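Local coordinates for endo-beta-mannanase (Opitutaceae bacterium TAV5, PDB 7BOB), which hydrolyses beta-1,4-mannosidic linkages as a homotrimeric exo-acting mannosidase of glycoside hydrolase family 5, active in the hindgut of a wood-feeding termite, at residues P390-H395 with L454-E459; Y24-C29 with A36-E41; D257-S262 with A416-Q421; L157-D162 with D196-I201. All coordinates share one frame; numbering follows the deposited sequence.

Interaction 1. Residues P390-H395 with L454-E459; sequences PRHYYH and LDEIKE
Glu-456 reaches from the first turn of helix 454-465 to the loop that leaves strand 385-389, and its carboxylate meets the backbone at Arg-391. The N-H of Arg-391 points almost straight at Glu-456 OE1 (Arg-391 N to OE1 3.0 Å, N-H...O 172°), although it approaches from above the carboxylate plane, 59° out of it. The same oxygen also bonds to the hydroxyl of Tyr-388. OE2 is equally occupied: it takes the N-H of Gly-453 just before the helix, and water 1, at 2.7 Å from Glu-456 OE2, carries the link on to His-392 N, 3.0 Å from that water. A glutamate suits this place because each oxygen can accept twice.

CB of Arg-391 itself rests 3.5 Å from Glu-456 CD, while chi1 (167°, CG opposite the backbone N) and a bend at chi3 carry the rest of the chain toward Asp-455. There the attraction is charge alone: Arg-391 NE stands 3.7 Å from Asp-455 OD2, a long salt bridge with the oxygen well out of the guanidinium plane. Asp-455 OD1 instead takes a bent bond from the N-H of Glu-456. Ile-330 of the second subunit packs on Asp-455, placing this helix at a subunit interface. The chemistry implies that a buried carboxylate, satisfied by backbone N-H groups, a hydroxyl and water, ties the loop to the helix, while the arginine contributes a looser electrostatic pull.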
# COMPACT_ATOMS: atom_id res chain seq x y z
N PRO A 390 -6.95 -17.35 18.58
CA PRO A 390 -7.80 -16.33 19.22
C PRO A 390 -9.26 -16.45 18.80
O PRO A 390 -9.58 -16.93 17.71
CB PRO A 390 -7.18 -15.00 18.75
CG PRO A 390 -6.45 -15.34 17.48
CD PRO A 390 -5.95 -16.77 17.66
N ARG A 391 -10.16 -15.96 19.68
CA ARG A 391 -11.59 -16.05 19.40
C ARG A 391 -11.98 -15.33 18.10
O ARG A 391 -12.84 -15.81 17.36
CB ARG A 391 -12.41 -15.49 20.57
CG ARG A 391 -13.89 -15.26 20.24
CD ARG A 391 -14.70 -14.78 21.44
NE ARG A 391 -14.79 -15.82 22.46
CZ ARG A 391 -15.73 -16.77 22.46
NH1 ARG A 391 -16.67 -16.79 21.52
NH2 ARG A 391 -15.73 -17.69 23.42
N HIS A 392 -11.38 -14.19 17.82
CA HIS A 392 -11.64 -13.48 16.57
C HIS A 392 -10.35 -13.48 15.76
O HIS A 392 -9.39 -12.79 16.10
CB HIS A 392 -12.14 -12.05 16.82
CG HIS A 392 -13.23 -11.97 17.84
ND1 HIS A 392 -14.56 -12.17 17.53
CD2 HIS A 392 -13.19 -11.73 19.18
CE1 HIS A 392 -15.29 -12.04 18.62
NE2 HIS A 392 -14.48 -11.78 19.64
N TYR A 393 -10.34 -14.29 14.71
CA TYR A 393 -9.15 -14.56 13.93
C TYR A 393 -9.10 -13.76 12.64
O TYR A 393 -8.02 -13.30 12.24
CB TYR A 393 -9.08 -16.07 13.64
CG TYR A 393 -7.79 -16.56 13.01
CD1 TYR A 393 -7.59 -16.48 11.63
CD2 TYR A 393 -6.78 -17.11 13.79
CE1 TYR A 393 -6.40 -16.95 11.05
CE2 TYR A 393 -5.59 -17.58 13.24
CZ TYR A 393 -5.40 -17.49 11.88
OH TYR A 393 -4.20 -17.94 11.35
N TYR A 394 -10.24 -13.55 11.98
CA TYR A 394 -10.28 -12.88 10.69
C TYR A 394 -10.77 -11.46 10.88
O TYR A 394 -11.70 -11.21 11.66
CB TYR A 394 -11.19 -13.64 9.71
CG TYR A 394 -10.75 -15.08 9.53
CD1 TYR A 394 -9.81 -15.42 8.54
CD2 TYR A 394 -11.25 -16.10 10.33
CE1 TYR A 394 -9.39 -16.73 8.37
CE2 TYR A 394 -10.83 -17.43 10.16
CZ TYR A 394 -9.91 -17.73 9.19
OH TYR A 394 -9.47 -19.02 9.02
N HIS A 395 -10.15 -10.53 10.17
CA HIS A 395 -10.38 -9.11 10.43
C HIS A 395 -11.40 -8.45 9.51
O HIS A 395 -12.05 -7.49 9.93
CB HIS A 395 -9.06 -8.33 10.33
CG HIS A 395 -8.40 -8.44 8.99
ND1 HIS A 395 -7.91 -9.63 8.49
CD2 HIS A 395 -8.15 -7.51 8.03
CE1 HIS A 395 -7.38 -9.43 7.30
NE2 HIS A 395 -7.53 -8.15 6.99
N LEU A 454 -12.04 -9.17 26.42
CA LEU A 454 -12.40 -9.34 27.83
C LEU A 454 -12.90 -10.76 28.12
O LEU A 454 -12.53 -11.36 29.14
CB LEU A 454 -13.45 -8.31 28.21
CG LEU A 454 -14.01 -8.53 29.61
CD1 LEU A 454 -12.88 -8.36 30.60
CD2 LEU A 454 -15.14 -7.55 29.88
N ASP A 455 -13.77 -11.30 27.26
CA ASP A 455 -14.31 -12.64 27.51
C ASP A 455 -13.20 -13.67 27.48
O ASP A 455 -13.13 -14.56 28.35
CB ASP A 455 -15.40 -12.98 26.49
CG ASP A 455 -15.03 -12.59 25.05
OD1 ASP A 455 -13.90 -12.11 24.83
OD2 ASP A 455 -15.88 -12.76 24.13
N GLU A 456 -12.28 -13.54 26.52
CA GLU A 456 -11.16 -14.46 26.46
C GLU A 456 -10.32 -14.40 27.72
O GLU A 456 -9.88 -15.44 28.23
CB GLU A 456 -10.31 -14.17 25.24
CG GLU A 456 -11.10 -14.23 23.95
CD GLU A 456 -10.26 -13.89 22.75
OE1 GLU A 456 -9.45 -14.76 22.34
OE2 GLU A 456 -10.40 -12.74 22.24
N ILE A 457 -10.10 -13.19 28.26
CA ILE A 457 -9.29 -13.04 29.47
C ILE A 457 -9.98 -13.73 30.65
O ILE A 457 -9.36 -14.52 31.37
CB ILE A 457 -9.01 -11.56 29.77
CG1 ILE A 457 -8.09 -10.99 28.69
CG2 ILE A 457 -8.34 -11.41 31.13
CD1 ILE A 457 -8.30 -9.51 28.42
N LYS A 458 -11.27 -13.45 30.85
CA LYS A 458 -12.03 -14.07 31.93
C LYS A 458 -11.94 -15.59 31.87
O LYS A 458 -11.73 -16.25 32.89
CB LYS A 458 -13.49 -13.62 31.86
CG LYS A 458 -13.71 -12.17 32.31
CD LYS A 458 -15.18 -11.77 32.20
CE LYS A 458 -15.39 -10.28 32.50
NZ LYS A 458 -16.76 -9.82 32.13
N GLU A 459 -12.11 -16.17 30.68
CA GLU A 459 -12.06 -17.61 30.55
C GLU A 459 -10.65 -18.12 30.80
O GLU A 459 -10.47 -19.12 31.51
CB GLU A 459 -12.56 -18.05 29.17
CG GLU A 459 -12.59 -19.56 28.95
CD GLU A 459 -13.84 -20.23 29.52
OE1 GLU A 459 -13.98 -21.47 29.36
OE2 GLU A 459 -14.68 -19.53 30.14
O HOH W 1 -9.62 -12.57 19.63

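Interaction 2. Residues Y24-C29 with A36-E41; sequences YWPASC and AWPEDE
The first beta-alpha connection of the TIM barrel is braced here: the loop after strand 20-23 is gripped by Glu-41 in the opening turn of helix 39-51. The glutamate carboxylate faces Ser-28 with both oxygens. Ser-28 OG donates to Glu-41 OE1 over a short 2.6 Å, and the backbone N of Ser-28 donates to Glu-41 OE2 at 3.1 Å, with a bent N-H...O angle of 143°. Both donors come on the syn side and only 18° out of the carboxylate plane, so the two bonds together fix the rotation of the group. Water 2 adds a third link, accepting from Ala-27 N and donating to Glu-41 OE2, 2.7 Å from each atom. The reach comes from an extended chain: CG lies opposite the backbone N (chi1 176°), and the chain beyond it runs straight out toward the loop. An alanine here would remove the carboxylate, and would probably leave Ser-28 N and OG without their acceptors and free the loop to move.

Beside this polar grip lies an apolar patch. Cys-29 SG rests 3.9 Å from Pro-38 CD, and Cys-29 CB sits 3.8 Å from Ala-36 CB; compact side chains fit where the two backbones come close. Pro-38 is the centre of an inverse gamma turn and the N-cap residue of helix 39-51, a place that suits a rigid ring without an N-H. The Tyr-24 hydroxyl bonds to Asp-45 of the same helix. The strand-loop-helix unit is the repeating element of the beta/alpha barrel; here its loop, which carries the short helix 33-36, is tied back to helix 39-51.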
# COMPACT_ATOMS: atom_id res chain seq x y z
N TYR A 24 -5.32 -35.24 -11.01
CA TYR A 24 -5.06 -35.77 -12.35
C TYR A 24 -5.35 -34.80 -13.47
O TYR A 24 -6.45 -34.25 -13.56
CB TYR A 24 -5.87 -37.03 -12.63
CG TYR A 24 -5.58 -37.58 -14.00
CD1 TYR A 24 -4.36 -38.18 -14.29
CD2 TYR A 24 -6.52 -37.49 -15.02
CE1 TYR A 24 -4.08 -38.69 -15.54
CE2 TYR A 24 -6.25 -37.99 -16.27
CZ TYR A 24 -5.04 -38.59 -16.53
OH TYR A 24 -4.81 -39.08 -17.80
N TRP A 25 -4.37 -34.65 -14.38
CA TRP A 25 -4.53 -34.20 -15.76
C TRP A 25 -3.67 -35.12 -16.62
O TRP A 25 -2.58 -35.51 -16.20
CB TRP A 25 -4.08 -32.75 -16.01
CG TRP A 25 -4.91 -31.68 -15.39
CD1 TRP A 25 -4.55 -30.85 -14.36
CD2 TRP A 25 -6.22 -31.26 -15.79
NE1 TRP A 25 -5.56 -29.97 -14.08
CE2 TRP A 25 -6.60 -30.19 -14.94
CE3 TRP A 25 -7.12 -31.69 -16.77
CZ2 TRP A 25 -7.82 -29.54 -15.05
CZ3 TRP A 25 -8.35 -31.03 -16.88
CH2 TRP A 25 -8.69 -29.97 -16.02
N PRO A 26 -4.11 -35.47 -17.83
CA PRO A 26 -3.23 -36.24 -18.72
C PRO A 26 -1.95 -35.49 -19.04
O PRO A 26 -1.92 -34.26 -19.09
CB PRO A 26 -4.08 -36.43 -19.99
CG PRO A 26 -5.46 -36.03 -19.60
CD PRO A 26 -5.33 -35.03 -18.52
N ALA A 27 -0.87 -36.26 -19.26
CA ALA A 27 0.40 -35.66 -19.65
C ALA A 27 0.30 -34.85 -20.94
O ALA A 27 0.91 -33.78 -21.07
CB ALA A 27 1.46 -36.74 -19.83
N SER A 28 -0.42 -35.38 -21.94
CA SER A 28 -0.31 -34.84 -23.29
C SER A 28 -1.06 -33.52 -23.46
O SER A 28 -0.71 -32.75 -24.36
CB SER A 28 -0.83 -35.84 -24.31
OG SER A 28 -2.22 -36.03 -24.13
N CYS A 29 -2.05 -33.23 -22.62
CA CYS A 29 -2.89 -32.06 -22.83
C CYS A 29 -3.14 -31.22 -21.58
O CYS A 29 -3.82 -30.20 -21.69
CB CYS A 29 -4.25 -32.50 -23.41
SG CYS A 29 -5.06 -33.81 -22.41
N ALA A 36 -9.35 -32.28 -25.59
CA ALA A 36 -8.50 -33.18 -26.36
C ALA A 36 -8.92 -34.64 -26.22
O ALA A 36 -8.69 -35.43 -27.15
CB ALA A 36 -7.04 -32.99 -25.93
N TRP A 37 -9.53 -35.01 -25.09
CA TRP A 37 -9.95 -36.35 -24.69
C TRP A 37 -9.09 -37.48 -25.26
O TRP A 37 -9.52 -38.17 -26.19
CB TRP A 37 -11.41 -36.59 -25.07
CG TRP A 37 -12.06 -37.69 -24.24
CD1 TRP A 37 -12.59 -38.86 -24.70
CD2 TRP A 37 -12.21 -37.71 -22.81
NE1 TRP A 37 -13.08 -39.60 -23.64
CE2 TRP A 37 -12.87 -38.91 -22.48
CE3 TRP A 37 -11.88 -36.82 -21.78
CZ2 TRP A 37 -13.18 -39.25 -21.16
CZ3 TRP A 37 -12.19 -37.15 -20.48
CH2 TRP A 37 -12.83 -38.35 -20.17
N PRO A 38 -7.86 -37.67 -24.77
CA PRO A 38 -7.06 -38.84 -25.19
C PRO A 38 -7.43 -40.04 -24.32
O PRO A 38 -6.80 -40.35 -23.29
CB PRO A 38 -5.63 -38.36 -24.96
CG PRO A 38 -5.74 -37.46 -23.74
CD PRO A 38 -7.12 -36.82 -23.81
N GLU A 39 -8.50 -40.73 -24.73
CA GLU A 39 -9.15 -41.66 -23.82
C GLU A 39 -8.27 -42.86 -23.50
O GLU A 39 -8.23 -43.30 -22.34
CB GLU A 39 -10.49 -42.12 -24.38
CG GLU A 39 -11.31 -42.86 -23.33
CD GLU A 39 -12.68 -43.27 -23.85
OE1 GLU A 39 -13.62 -42.44 -23.79
OE2 GLU A 39 -12.83 -44.43 -24.30
N ASP A 40 -7.54 -43.41 -24.48
CA ASP A 40 -6.65 -44.52 -24.15
C ASP A 40 -5.60 -44.07 -23.14
O ASP A 40 -5.30 -44.80 -22.18
CB ASP A 40 -5.97 -45.07 -25.40
CG ASP A 40 -6.91 -45.88 -26.27
OD1 ASP A 40 -8.06 -46.17 -25.84
OD2 ASP A 40 -6.50 -46.24 -27.40
N GLU A 41 -5.04 -42.87 -23.33
CA GLU A 41 -4.07 -42.33 -22.39
C GLU A 41 -4.68 -42.23 -20.99
O GLU A 41 -4.08 -42.69 -20.01
CB GLU A 41 -3.57 -40.98 -22.88
CG GLU A 41 -2.60 -40.26 -21.92
CD GLU A 41 -2.05 -38.95 -22.48
OE1 GLU A 41 -2.50 -38.53 -23.58
OE2 GLU A 41 -1.16 -38.34 -21.82
O HOH W 2 -0.79 -38.94 -19.17

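Interaction 3. Residues D257-S262 with A416-Q421; sequences DPLTRS and AHHLLQ
His-418 lays one face of its imidazole over the first turn of helix 258-272, where Leu-259 meets it. Leu-259 CB lies 4.0 Å from the ring centroid and only 2° off the ring normal, a CH-pi contact squarely over the face. The leucine and histidine side chains cross at about a right angle, and Leu-259 CD2 drops beside the histidine stem, 3.6 Å from His-418 CB. Pro-258 comes instead to the ring edge, with its CB 3.9 Å from His-418 CE1. Chi1 of His-418 (157°) turns CG away from its own backbone N, carrying the ring out to this leucine, while NE2 bonds to Glu-573. With an alanine in place of His-418, Leu-259 would probably lose the surface it lies on and Glu-573 its imidazole partner.

Ser-262 handles the polar side. Its OG donates to Leu-259 O (2.7 Å), in the carbonyl plane on a lone pair, and accepts from water 3, which lies in the ring plane of His-417, 2.9 Å from His-417 ND1. A small hydroxyl suits this spot, serving helix and water together. His-417 NE2 bonds to Lys-269 further along helix 258-272.

The axes of the short helical segments come within 9.6 Å, with 119° between their N-to-C directions. Helix 569-583 supplies Glu-573 and packs Arg-569 on Leu-259, while strands 385-389 and 427-431 of the second domain touch His-417, joining that domain to the barrel.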
# COMPACT_ATOMS: atom_id res chain seq x y z
N ASP A 257 14.68 -28.58 5.41
CA ASP A 257 14.52 -27.69 6.56
C ASP A 257 13.41 -28.18 7.48
O ASP A 257 12.27 -28.34 7.02
CB ASP A 257 14.22 -26.26 6.09
CG ASP A 257 14.08 -25.26 7.24
OD1 ASP A 257 14.32 -25.61 8.42
OD2 ASP A 257 13.70 -24.11 6.96
N PRO A 258 13.68 -28.43 8.76
CA PRO A 258 12.59 -28.72 9.71
C PRO A 258 11.48 -27.65 9.77
O PRO A 258 10.32 -28.00 10.03
CB PRO A 258 13.32 -28.82 11.06
CG PRO A 258 14.74 -29.16 10.70
CD PRO A 258 15.02 -28.55 9.36
N LEU A 259 11.80 -26.35 9.61
CA LEU A 259 10.74 -25.34 9.52
C LEU A 259 9.80 -25.62 8.36
O LEU A 259 8.58 -25.76 8.54
CB LEU A 259 11.33 -23.92 9.40
CG LEU A 259 10.36 -22.70 9.40
CD1 LEU A 259 9.69 -22.44 8.03
CD2 LEU A 259 9.27 -22.80 10.46
N THR A 260 10.35 -25.71 7.14
CA THR A 260 9.54 -26.04 5.98
C THR A 260 8.71 -27.31 6.22
O THR A 260 7.50 -27.33 5.96
CB THR A 260 10.42 -26.22 4.74
OG1 THR A 260 11.16 -25.03 4.48
CG2 THR A 260 9.57 -26.57 3.51
N ARG A 261 9.36 -28.36 6.74
CA ARG A 261 8.65 -29.62 7.01
C ARG A 261 7.55 -29.45 8.04
O ARG A 261 6.58 -30.21 8.03
CB ARG A 261 9.60 -30.72 7.50
CG ARG A 261 10.64 -31.15 6.49
CD ARG A 261 11.73 -31.95 7.16
NE ARG A 261 12.68 -32.51 6.19
CZ ARG A 261 13.45 -33.57 6.42
NH1 ARG A 261 13.42 -34.18 7.60
NH2 ARG A 261 14.28 -33.99 5.47
N SER A 262 7.64 -28.46 8.93
CA SER A 262 6.56 -28.34 9.89
C SER A 262 5.34 -27.59 9.35
O SER A 262 4.31 -27.55 10.03
CB SER A 262 7.07 -27.65 11.15
OG SER A 262 7.31 -26.27 10.89
N ALA A 416 6.41 -20.34 16.50
CA ALA A 416 6.30 -20.95 17.81
C ALA A 416 6.12 -22.46 17.68
O ALA A 416 6.76 -23.23 18.41
CB ALA A 416 5.14 -20.33 18.59
N HIS A 417 5.28 -22.89 16.73
CA HIS A 417 5.04 -24.32 16.51
C HIS A 417 6.33 -25.04 16.16
O HIS A 417 6.61 -26.12 16.69
CB HIS A 417 4.00 -24.49 15.40
CG HIS A 417 3.75 -25.92 15.02
ND1 HIS A 417 4.29 -26.50 13.89
CD2 HIS A 417 2.99 -26.88 15.61
CE1 HIS A 417 3.88 -27.75 13.80
NE2 HIS A 417 3.10 -28.01 14.84
N HIS A 418 7.14 -24.45 15.28
CA HIS A 418 8.39 -25.09 14.88
C HIS A 418 9.40 -25.10 16.02
O HIS A 418 10.09 -26.10 16.25
CB HIS A 418 8.96 -24.39 13.65
CG HIS A 418 10.44 -24.59 13.48
ND1 HIS A 418 11.00 -25.82 13.17
CD2 HIS A 418 11.47 -23.72 13.60
CE1 HIS A 418 12.31 -25.69 13.09
NE2 HIS A 418 12.62 -24.42 13.33
N LEU A 419 9.51 -23.98 16.75
CA LEU A 419 10.52 -23.89 17.80
C LEU A 419 10.16 -24.77 18.99
O LEU A 419 11.05 -25.33 19.63
CB LEU A 419 10.70 -22.43 18.24
CG LEU A 419 11.22 -21.42 17.21
CD1 LEU A 419 11.19 -19.98 17.76
CD2 LEU A 419 12.63 -21.77 16.70
N LEU A 420 8.86 -24.91 19.29
CA LEU A 420 8.46 -25.82 20.35
C LEU A 420 8.75 -27.27 19.98
O LEU A 420 9.18 -28.06 20.84
CB LEU A 420 6.98 -25.62 20.67
CG LEU A 420 6.67 -24.34 21.42
CD1 LEU A 420 5.23 -23.89 21.20
CD2 LEU A 420 6.97 -24.54 22.92
N GLN A 421 8.54 -27.65 18.71
CA GLN A 421 8.90 -29.00 18.28
C GLN A 421 10.40 -29.20 18.30
O GLN A 421 10.86 -30.34 18.43
CB GLN A 421 8.37 -29.29 16.86
CG GLN A 421 6.87 -29.25 16.73
CD GLN A 421 6.36 -29.85 15.41
OE1 GLN A 421 6.98 -29.73 14.34
NE2 GLN A 421 5.22 -30.50 15.49
O HOH W 3 5.62 -24.58 12.11

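Interaction 4. Residues L157-D162 with D196-I201; sequences LDALPD and DHQQVI
Asp-158 points its carboxylate at Asp-196, joining two loops at the C-terminal ends of adjacent strands, 151-154 and 191-192, of the TIM barrel. Glu-156, just after the fourth strand, 151-154, occupies the place where family 5 enzymes carry their acid/base glutamate, so this contact probably lies in the wall of the active site; the Glu-156 carboxylate is close to that of Asp-196. Asp-158 OD1 accepts from the backbone N of Asp-196 at 3.3 Å, on the syn side but 33° out of the carboxylate plane. Its other oxygen, OD2, stands only 2.6 Å from Asp-196 OD1, with the two carboxylate planes nearly perpendicular (86°). Two carboxylate oxygens this close suggest that one of the acids is probably protonated. The torsion about CA-CB of Asp-158 (chi1 62°) sets CG between N and carbonyl carbon, and OD2 so placed also presses against Gln-198 CB, 3.1 Å away, which is tight.

Ala-159 comes next: its CA lies 4.1 Å from Gln-198 NE2, and its methyl also packs on Trp-103. A small residue suits a place that touches both.

Asp-196 has a second task, for which an aspartate is well chosen: its OD1 takes the N-H of Gln-198 (2.8 Å), a capping bond at the turn into helix 198-201, approached from above the carboxylate plane. Gln-199, bonded also to Thr-238 and Gln-231, turns its amide back to the same residue: Gln-199 NE2 donates to Asp-196 O at 3.0 Å, while Gln-199 N reaches that oxygen from the opposite face of the carbonyl plane.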
# COMPACT_ATOMS: atom_id res chain seq x y z
N LEU A 157 -10.73 -22.05 -4.27
CA LEU A 157 -11.59 -20.90 -4.50
C LEU A 157 -11.13 -19.70 -3.70
O LEU A 157 -11.46 -18.56 -4.05
CB LEU A 157 -13.04 -21.26 -4.16
CG LEU A 157 -13.71 -22.26 -5.12
CD1 LEU A 157 -14.87 -23.00 -4.44
CD2 LEU A 157 -14.17 -21.58 -6.41
N ASP A 158 -10.35 -19.93 -2.65
CA ASP A 158 -9.83 -18.86 -1.82
C ASP A 158 -8.60 -18.18 -2.42
O ASP A 158 -8.15 -17.18 -1.86
CB ASP A 158 -9.48 -19.43 -0.45
CG ASP A 158 -8.42 -20.49 -0.54
OD1 ASP A 158 -8.64 -21.52 -1.16
OD2 ASP A 158 -7.32 -20.29 -0.01
N ALA A 159 -8.03 -18.72 -3.49
CA ALA A 159 -6.92 -18.10 -4.19
C ALA A 159 -7.38 -17.11 -5.24
O ALA A 159 -6.55 -16.39 -5.81
CB ALA A 159 -6.06 -19.17 -4.86
N LEU A 160 -8.68 -17.08 -5.53
CA LEU A 160 -9.22 -16.28 -6.61
C LEU A 160 -9.15 -14.79 -6.27
O LEU A 160 -9.46 -14.39 -5.14
CB LEU A 160 -10.67 -16.67 -6.88
CG LEU A 160 -10.89 -18.00 -7.60
CD1 LEU A 160 -12.35 -18.41 -7.49
CD2 LEU A 160 -10.42 -17.92 -9.05
N PRO A 161 -8.78 -13.94 -7.24
CA PRO A 161 -8.87 -12.49 -6.99
C PRO A 161 -10.26 -12.08 -6.53
O PRO A 161 -10.39 -11.09 -5.80
CB PRO A 161 -8.55 -11.85 -8.35
CG PRO A 161 -8.23 -12.96 -9.29
CD PRO A 161 -8.61 -14.28 -8.66
N ASP A 162 -11.29 -12.84 -6.91
CA ASP A 162 -12.67 -12.51 -6.55
C ASP A 162 -12.87 -12.45 -5.04
O ASP A 162 -13.79 -11.76 -4.58
CB ASP A 162 -13.64 -13.54 -7.15
CG ASP A 162 -13.42 -13.76 -8.64
OD1 ASP A 162 -12.31 -14.21 -9.00
OD2 ASP A 162 -14.36 -13.48 -9.43
N ASP A 196 -7.12 -24.04 0.22
CA ASP A 196 -5.74 -24.35 0.56
C ASP A 196 -5.35 -23.67 1.87
O ASP A 196 -6.23 -23.32 2.67
CB ASP A 196 -4.79 -23.96 -0.59
CG ASP A 196 -4.79 -22.45 -0.89
OD1 ASP A 196 -5.15 -21.66 -0.01
OD2 ASP A 196 -4.41 -22.06 -2.02
N HIS A 197 -4.05 -23.48 2.09
CA HIS A 197 -3.59 -22.96 3.38
C HIS A 197 -3.91 -21.47 3.57
O HIS A 197 -3.76 -20.97 4.68
CB HIS A 197 -2.09 -23.24 3.55
CG HIS A 197 -1.21 -22.48 2.60
ND1 HIS A 197 -1.40 -22.49 1.23
CD2 HIS A 197 -0.13 -21.69 2.83
CE1 HIS A 197 -0.48 -21.72 0.66
NE2 HIS A 197 0.30 -21.22 1.61
N GLN A 198 -4.38 -20.78 2.54
CA GLN A 198 -4.79 -19.40 2.76
C GLN A 198 -5.98 -19.28 3.69
O GLN A 198 -6.24 -18.18 4.19
CB GLN A 198 -5.06 -18.70 1.44
CG GLN A 198 -3.85 -18.78 0.55
CD GLN A 198 -3.73 -17.61 -0.33
OE1 GLN A 198 -3.65 -16.49 0.14
NE2 GLN A 198 -3.76 -17.85 -1.65
N GLN A 199 -6.68 -20.39 3.97
CA GLN A 199 -7.63 -20.39 5.07
C GLN A 199 -6.96 -19.97 6.38
O GLN A 199 -7.62 -19.37 7.24
CB GLN A 199 -8.25 -21.77 5.26
CG GLN A 199 -9.04 -22.31 4.09
CD GLN A 199 -9.45 -23.76 4.33
OE1 GLN A 199 -10.49 -24.03 4.93
NE2 GLN A 199 -8.60 -24.68 3.91
N VAL A 200 -5.68 -20.31 6.55
CA VAL A 200 -4.95 -20.03 7.79
C VAL A 200 -4.19 -18.71 7.71
O VAL A 200 -4.20 -17.92 8.66
CB VAL A 200 -3.98 -21.18 8.12
CG1 VAL A 200 -3.22 -20.87 9.40
CG2 VAL A 200 -4.73 -22.51 8.24
N ILE A 201 -3.49 -18.45 6.60
CA ILE A 201 -2.54 -17.35 6.52
C ILE A 201 -3.12 -16.07 5.91
O ILE A 201 -2.42 -15.05 5.89
CB ILE A 201 -1.27 -17.78 5.75
CG1 ILE A 201 -1.60 -17.98 4.26
CG2 ILE A 201 -0.63 -19.06 6.39
CD1 ILE A 201 -0.40 -17.90 3.35

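Interaction 4 probably borders the active site, next to Glu-156, at the C-terminal ends of the barrel strands, and interaction 1 touches interaction 4 directly. The hydroxyl of Tyr-394 lies 2.6 Å from Gln-199 O, and that of Tyr-393 lies 2.7 Å from Val-200 O, both probable hydrogen bonds, so the loop 390-395 is joined at once to the catalytic barrel and to helix 454-465. Interaction 3 is a second junction between the barrel and the following domain, its centre about 25 Å from that of interaction 1 and about 23 Å from that of interaction 4. Interaction 2 is local to the barrel, about 28 Å from interaction 4, centre to centre.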